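Local structure of interferon gamma receptor 1 (Gallus gallus, 4EQ3) at residues E100-L103 against Q104-G107; G194-D198 against D199-G203. The protein probably binds the cytokine interferon gamma as the extracellular part of its receptor's alpha chain, built from two fibronectin type III-like domains. All blocks are in the same frame, centred on the assembly; numbering follows the deposited sequence.

Contact 1 (E100-L103 against Q104-G107)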
ATOM      1  N   GLU A 100     -15.908   7.637  -3.646  1.00 24.83           N
ATOM      2  CA  GLU A 100     -15.989   6.254  -3.207  1.00 24.33           C
ATOM      3  C   GLU A 100     -14.585   5.671  -3.116  1.00 22.37           C
ATOM      4  O   GLU A 100     -13.746   5.916  -3.981  1.00 21.41           O
ATOM      5  CB  GLU A 100     -16.810   5.437  -4.204  1.00 25.92           C
ATOM      6  CG  GLU A 100     -16.809   3.943  -3.942  1.00 24.65           C
ATOM      7  CD  GLU A 100     -17.765   3.202  -4.877  1.00 30.07           C
ATOM      8  OE1 GLU A 100     -18.326   3.846  -5.786  1.00 31.36           O
ATOM      9  OE2 GLU A 100     -17.954   1.986  -4.698  1.00 31.90           O
ATOM     10  N   PHE A 101     -14.337   4.886  -2.076  1.00 20.12           N
ATOM     11  CA  PHE A 101     -13.021   4.287  -1.906  1.00 21.98           C
ATOM     12  C   PHE A 101     -13.119   2.780  -1.784  1.00 20.44           C
ATOM     13  O   PHE A 101     -13.858   2.257  -0.946  1.00 20.62           O
ATOM     14  CB  PHE A 101     -12.280   4.874  -0.698  1.00 18.54           C
ATOM     15  CG  PHE A 101     -10.968   4.181  -0.397  1.00 21.11           C
ATOM     16  CD1 PHE A 101      -9.793   4.582  -1.025  1.00 19.42           C
ATOM     17  CD2 PHE A 101     -10.913   3.130   0.500  1.00 19.51           C
ATOM     18  CE1 PHE A 101      -8.580   3.942  -0.748  1.00 21.17           C
ATOM     19  CE2 PHE A 101      -9.708   2.489   0.784  1.00 22.22           C
ATOM     20  CZ  PHE A 101      -8.544   2.890   0.157  1.00 19.01           C
ATOM     21  N   VAL A 102     -12.360   2.097  -2.633  1.00 18.17           N
ATOM     22  CA  VAL A 102     -12.247   0.653  -2.605  1.00 19.39           C
ATOM     23  C   VAL A 102     -10.774   0.275  -2.600  1.00 20.10           C
ATOM     24  O   VAL A 102     -10.052   0.579  -3.547  1.00 20.08           O
ATOM     25  CB  VAL A 102     -12.910   0.034  -3.837  1.00 20.88           C
ATOM     26  CG1 VAL A 102     -12.855  -1.465  -3.744  1.00 22.09           C
ATOM     27  CG2 VAL A 102     -14.350   0.524  -3.955  1.00 20.70           C
ATOM     28  N   LEU A 103     -10.330  -0.377  -1.532  1.00 18.52           N
ATOM     29  CA  LEU A 103      -8.909  -0.675  -1.360  1.00 21.88           C
ATOM     30  C   LEU A 103      -8.314  -1.436  -2.539  1.00 21.95           C
ATOM     31  O   LEU A 103      -7.227  -1.110  -3.000  1.00 23.20           O
ATOM     32  CB  LEU A 103      -8.657  -1.423  -0.049  1.00 20.86           C
ATOM     33  CG  LEU A 103      -7.183  -1.667   0.307  1.00 25.83           C
ATOM     34  CD1 LEU A 103      -6.435  -0.352   0.488  1.00 25.33           C
ATOM     35  CD2 LEU A 103      -7.081  -2.519   1.564  1.00 25.08           C
ATOM     36  N   GLN A 104      -9.034  -2.437  -3.035  1.00 24.10           N
ATOM     37  CA  GLN A 104      -8.571  -3.241  -4.165  1.00 25.71           C
ATOM     38  C   GLN A 104      -8.366  -2.406  -5.425  1.00 27.12           C
ATOM     39  O   GLN A 104      -7.507  -2.713  -6.257  1.00 24.75           O
ATOM     40  CB  GLN A 104      -9.573  -4.373  -4.459  1.00 26.96           C
ATOM     41  CG  GLN A 104      -9.266  -5.192  -5.708  1.00 25.95           C
ATOM     42  CD  GLN A 104      -9.889  -4.610  -6.962  1.00 27.30           C
ATOM     43  OE1 GLN A 104     -11.052  -4.207  -6.959  1.00 27.97           O
ATOM     44  NE2 GLN A 104      -9.122  -4.567  -8.039  1.00 28.00           N
ATOM     45  N   LYS A 105      -9.171  -1.360  -5.573  1.00 26.01           N
ATOM     46  CA  LYS A 105      -9.118  -0.523  -6.763  1.00 26.59           C
ATOM     47  C   LYS A 105      -8.164   0.634  -6.560  1.00 25.75           C
ATOM     48  O   LYS A 105      -7.373   0.959  -7.438  1.00 26.93           O
ATOM     49  CB  LYS A 105     -10.503   0.035  -7.097  1.00 24.41           C
ATOM     50  CG  LYS A 105     -11.527  -1.020  -7.479  1.00 28.76           C
ATOM     51  CD  LYS A 105     -12.918  -0.402  -7.610  1.00 30.11           C
ATOM     52  CE  LYS A 105     -12.942   0.758  -8.606  1.00 36.10           C
ATOM     53  NZ  LYS A 105     -14.298   1.394  -8.683  1.00 39.45           N
ATOM     54  N   HIS A 106      -8.251   1.265  -5.400  1.00 25.89           N
ATOM     55  CA  HIS A 106      -7.547   2.517  -5.190  1.00 28.63           C
ATOM     56  C   HIS A 106      -6.255   2.395  -4.401  1.00 27.84           C
ATOM     57  O   HIS A 106      -5.417   3.290  -4.444  1.00 27.89           O
ATOM     58  CB  HIS A 106      -8.487   3.526  -4.530  1.00 27.89           C
ATOM     59  CG  HIS A 106      -9.768   3.719  -5.278  1.00 27.31           C
ATOM     60  ND1 HIS A 106      -9.801   4.081  -6.608  1.00 31.09           N
ATOM     61  CD2 HIS A 106     -11.060   3.602  -4.888  1.00 26.07           C
ATOM     62  CE1 HIS A 106     -11.058   4.176  -7.005  1.00 30.45           C
ATOM     63  NE2 HIS A 106     -11.842   3.892  -5.979  1.00 29.47           N
ATOM     64  N   GLY A 107      -6.091   1.301  -3.671  1.00 26.03           N
ATOM     65  CA  GLY A 107      -4.894   1.121  -2.873  1.00 25.35           C
ATOM     66  C   GLY A 107      -3.684   0.785  -3.728  1.00 26.19           C
ATOM     67  O   GLY A 107      -3.758  -0.095  -4.578  1.00 30.22           O
TER
HETATM   68  O   HOH W   1      -4.543  -2.386  -2.896  1.00 37.75           O
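Val102 and Lys105 meet alongside the first turn of the short helix 103-106, the lysine's aliphatic stem running at a slant over the valine, which is the N-cap. Its CD lies 3.8 Å from Val102 CB, and chi1 of -65° sets the lysine CG beside its own backbone N, which brings the stem back over Val102. Next to it the His106 imidazole is turned back the same way; the CB of Lys105 sits 4.0 Å above the centre of one ring face, while the backbone of Phe101 and Val102 borders the ring edge. The phenyl ring of Phe101 passes His106 in the opposite sense, its CE1 3.8 Å from His106 CB, with the two ring planes 35° apart. Val102 O accepts two amides: His106 N at 2.7 Å, nearly in line with the carbonyl bond, and Lys105 N at 2.9 Å, from above the carbonyl plane. Leu103 O receives Gly107 N at 2.7 Å, and a water bridges Leu103 O and Gly107 O. Glu100 OE2 is hydrogen-bonded to Ser79 OG. This single-turn helix follows strand 91-97, the last of the N-terminal sheet, and leads on to strand 113-119; Phe101 and Leu103 are buried against strand 17-22, and Phe101 also reaches Phe82 of strand 81-88.

Contact 2 (G194-D198 against D199-G203); sequences GHFFD and DLIVG
Phe196 N donates to Ile201 O over 2.9 Å, the N-H pointing almost straight at the oxygen, and the same pair is closed by the return bond from Ile201 N to Phe196 O. Phe196 and Ile201 thus form an antiparallel hydrogen-bonded pair near the end of the F-G hairpin, strands 186-196 and 201-213, of the C-terminal fibronectin type III-like domain. Farther from the turn, Gly203 N reaches Gly194 O at 2.9 Å in a nearly straight bond. Between these rungs, His195 and Val202 make a non-hydrogen-bonded pair, where His195 CA also approaches Ile201 O at 3.4 Å in a CA-H...O contact.

The two faces of the hairpin differ. On one, Val202 CG1 stands over the face of the His195 imidazole in a CH-pi contact, 4.1 Å from its centroid; it is put there by a first torsion of -170°, with CG1 anti to the valine's backbone N. The carboxylate of Asp199 lies beside that ring and points the same way, the planes inclined by 41°. On the other face Phe196 CB and Ile201 CB touch at 3.8 Å, and the phenyl ring leads away to meet Phe24 edge-to-face.

A type II' turn from Phe197 to Leu200 reverses the chain, with Leu200 N hydrogen-bonded to Phe197 O at 3.3 Å. Across the turn, Leu200 CD1 comes to 3.7 Å from Phe197 CB, the two side chains passing obliquely; the Phe197 ring packs edge-to-face with Phe77.

Backbone bonds therefore fix the register, whereas Phe196 and Ile201 are buried by packing on Ile109, with Leu148 and Ile144 added on Phe196 and Ile76 on Ile201. On the more exposed face, the Asp199 carboxylate beside the ring could favour a protonated imidazole.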
ATOM      1  N   GLY A 194       4.893  -6.964  -6.264  1.00 19.95           N
ATOM      2  CA  GLY A 194       3.925  -7.680  -5.450  1.00 20.03           C
ATOM      3  C   GLY A 194       2.618  -7.917  -6.195  1.00 20.28           C
ATOM      4  O   GLY A 194       2.213  -7.102  -7.030  1.00 19.30           O
ATOM      5  N   HIS A 195       1.968  -9.044  -5.897  1.00 20.30           N
ATOM      6  CA  HIS A 195       0.660  -9.390  -6.454  1.00 20.21           C
ATOM      7  C   HIS A 195      -0.249  -9.836  -5.314  1.00 22.01           C
ATOM      8  O   HIS A 195       0.190 -10.550  -4.416  1.00 22.06           O
ATOM      9  CB  HIS A 195       0.773 -10.554  -7.452  1.00 20.43           C
ATOM     10  CG  HIS A 195       1.310 -10.169  -8.799  1.00 20.96           C
ATOM     11  ND1 HIS A 195       2.659 -10.010  -9.050  1.00 26.29           N
ATOM     12  CD2 HIS A 195       0.683  -9.946  -9.977  1.00 23.59           C
ATOM     13  CE1 HIS A 195       2.834  -9.688 -10.320  1.00 24.18           C
ATOM     14  NE2 HIS A 195       1.651  -9.637 -10.904  1.00 26.15           N
ATOM     15  N   PHE A 196      -1.509  -9.416  -5.341  1.00 18.90           N
ATOM     16  CA  PHE A 196      -2.518  -9.978  -4.450  1.00 21.89           C
ATOM     17  C   PHE A 196      -3.663 -10.542  -5.310  1.00 21.96           C
ATOM     18  O   PHE A 196      -4.180  -9.855  -6.193  1.00 21.76           O
ATOM     19  CB  PHE A 196      -3.051  -8.929  -3.464  1.00 21.00           C
ATOM     20  CG  PHE A 196      -2.086  -8.581  -2.335  1.00 19.63           C
ATOM     21  CD1 PHE A 196      -1.269  -7.465  -2.423  1.00 20.26           C
ATOM     22  CD2 PHE A 196      -2.032  -9.352  -1.185  1.00 21.03           C
ATOM     23  CE1 PHE A 196      -0.388  -7.134  -1.390  1.00 21.04           C
ATOM     24  CE2 PHE A 196      -1.154  -9.028  -0.137  1.00 22.69           C
ATOM     25  CZ  PHE A 196      -0.330  -7.917  -0.247  1.00 20.93           C
ATOM     26  N   PHE A 197      -4.043 -11.790  -5.056  1.00 25.34           N
ATOM     27  CA  PHE A 197      -5.086 -12.455  -5.843  1.00 25.05           C
ATOM     28  C   PHE A 197      -4.715 -12.498  -7.316  1.00 28.41           C
ATOM     29  O   PHE A 197      -5.498 -12.073  -8.171  1.00 25.27           O
ATOM     30  CB  PHE A 197      -6.420 -11.729  -5.704  1.00 25.23           C
ATOM     31  CG  PHE A 197      -6.890 -11.586  -4.291  1.00 27.64           C
ATOM     32  CD1 PHE A 197      -7.588 -12.609  -3.673  1.00 27.47           C
ATOM     33  CD2 PHE A 197      -6.651 -10.425  -3.578  1.00 26.46           C
ATOM     34  CE1 PHE A 197      -8.018 -12.478  -2.367  1.00 26.85           C
ATOM     35  CE2 PHE A 197      -7.096 -10.293  -2.274  1.00 23.56           C
ATOM     36  CZ  PHE A 197      -7.777 -11.320  -1.673  1.00 21.61           C
ATOM     37  N   ASP A 198      -3.525 -13.018  -7.608  1.00 28.16           N
ATOM     38  CA  ASP A 198      -2.978 -13.014  -8.961  1.00 31.36           C
ATOM     39  C   ASP A 198      -2.834 -11.596  -9.492  1.00 32.61           C
ATOM     40  O   ASP A 198      -1.797 -10.950  -9.282  1.00 29.63           O
ATOM     41  CB  ASP A 198      -3.822 -13.865  -9.915  1.00 35.62           C
ATOM     42  CG  ASP A 198      -3.886 -15.320  -9.494  1.00 40.87           C
ATOM     43  OD1 ASP A 198      -2.854 -15.836  -9.006  1.00 39.12           O
ATOM     44  OD2 ASP A 198      -4.965 -15.946  -9.643  1.00 43.92           O
ATOM     45  N   ASP A 199      -3.860 -11.096 -10.173  1.00 27.32           N
ATOM     46  CA  ASP A 199      -3.740  -9.785 -10.811  1.00 28.86           C
ATOM     47  C   ASP A 199      -4.782  -8.730 -10.405  1.00 27.00           C
ATOM     48  O   ASP A 199      -4.859  -7.669 -11.024  1.00 27.84           O
ATOM     49  CB  ASP A 199      -3.686  -9.940 -12.333  1.00 32.98           C
ATOM     50  CG  ASP A 199      -2.360 -10.523 -12.812  1.00 39.40           C
ATOM     51  OD1 ASP A 199      -2.312 -11.034 -13.954  1.00 42.57           O
ATOM     52  OD2 ASP A 199      -1.366 -10.470 -12.045  1.00 35.40           O
ATOM     53  N   LEU A 200      -5.563  -9.006  -9.365  1.00 23.91           N
ATOM     54  CA  LEU A 200      -6.514  -8.020  -8.860  1.00 21.67           C
ATOM     55  C   LEU A 200      -5.811  -6.783  -8.283  1.00 25.63           C
ATOM     56  O   LEU A 200      -6.306  -5.660  -8.399  1.00 22.67           O
ATOM     57  CB  LEU A 200      -7.443  -8.645  -7.824  1.00 24.33           C
ATOM     58  CG  LEU A 200      -8.356  -9.768  -8.333  1.00 26.40           C
ATOM     59  CD1 LEU A 200      -9.365 -10.156  -7.270  1.00 23.74           C
ATOM     60  CD2 LEU A 200      -9.067  -9.384  -9.630  1.00 25.82           C
ATOM     61  N   ILE A 201      -4.658  -7.002  -7.656  1.00 22.66           N
ATOM     62  CA  ILE A 201      -3.829  -5.919  -7.142  1.00 20.31           C
ATOM     63  C   ILE A 201      -2.401  -6.188  -7.576  1.00 21.47           C
ATOM     64  O   ILE A 201      -1.850  -7.247  -7.285  1.00 20.44           O
ATOM     65  CB  ILE A 201      -3.874  -5.849  -5.607  1.00 21.43           C
ATOM     66  CG1 ILE A 201      -5.331  -5.775  -5.118  1.00 21.21           C
ATOM     67  CG2 ILE A 201      -3.042  -4.661  -5.106  1.00 19.34           C
ATOM     68  CD1 ILE A 201      -5.495  -5.672  -3.619  1.00 21.03           C
ATOM     69  N   VAL A 202      -1.816  -5.236  -8.291  1.00 20.87           N
ATOM     70  CA  VAL A 202      -0.458  -5.384  -8.792  1.00 20.56           C
ATOM     71  C   VAL A 202       0.366  -4.146  -8.457  1.00 21.27           C
ATOM     72  O   VAL A 202      -0.013  -3.022  -8.794  1.00 19.59           O
ATOM     73  CB  VAL A 202      -0.435  -5.635 -10.309  1.00 24.55           C
ATOM     74  CG1 VAL A 202       0.964  -6.035 -10.753  1.00 23.34           C
ATOM     75  CG2 VAL A 202      -1.455  -6.718 -10.681  1.00 22.58           C
ATOM     76  N   GLY A 203       1.490  -4.368  -7.781  1.00 18.93           N
ATOM     77  CA  GLY A 203       2.342  -3.284  -7.323  1.00 18.60           C
ATOM     78  C   GLY A 203       3.352  -2.791  -8.341  1.00 19.46           C
ATOM     79  O   GLY A 203       3.524  -3.385  -9.404  1.00 20.54           O
TER

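The two contacts, whose centres lie about 13 Å apart, meet directly where the short helix of contact 1 faces the hairpin turn of contact 2. Gln104 NE2 probably donates a hydrogen bond to Leu200 O at 3.0 Å. The backbone of the same glutamine adds a packing contact, its O lying 3.9 Å from Ile201 CG1. Ile76 and Phe77 add to this junction: Ile76 touches both Leu103 and Ile201, and Phe77 touches Gln104 and Phe197. Along the chain, contact 1 closes well before contact 2 opens, so residues far apart in sequence come together where the helix after strand 91-97 touches the hairpin of the C-terminal fibronectin type III-like domain.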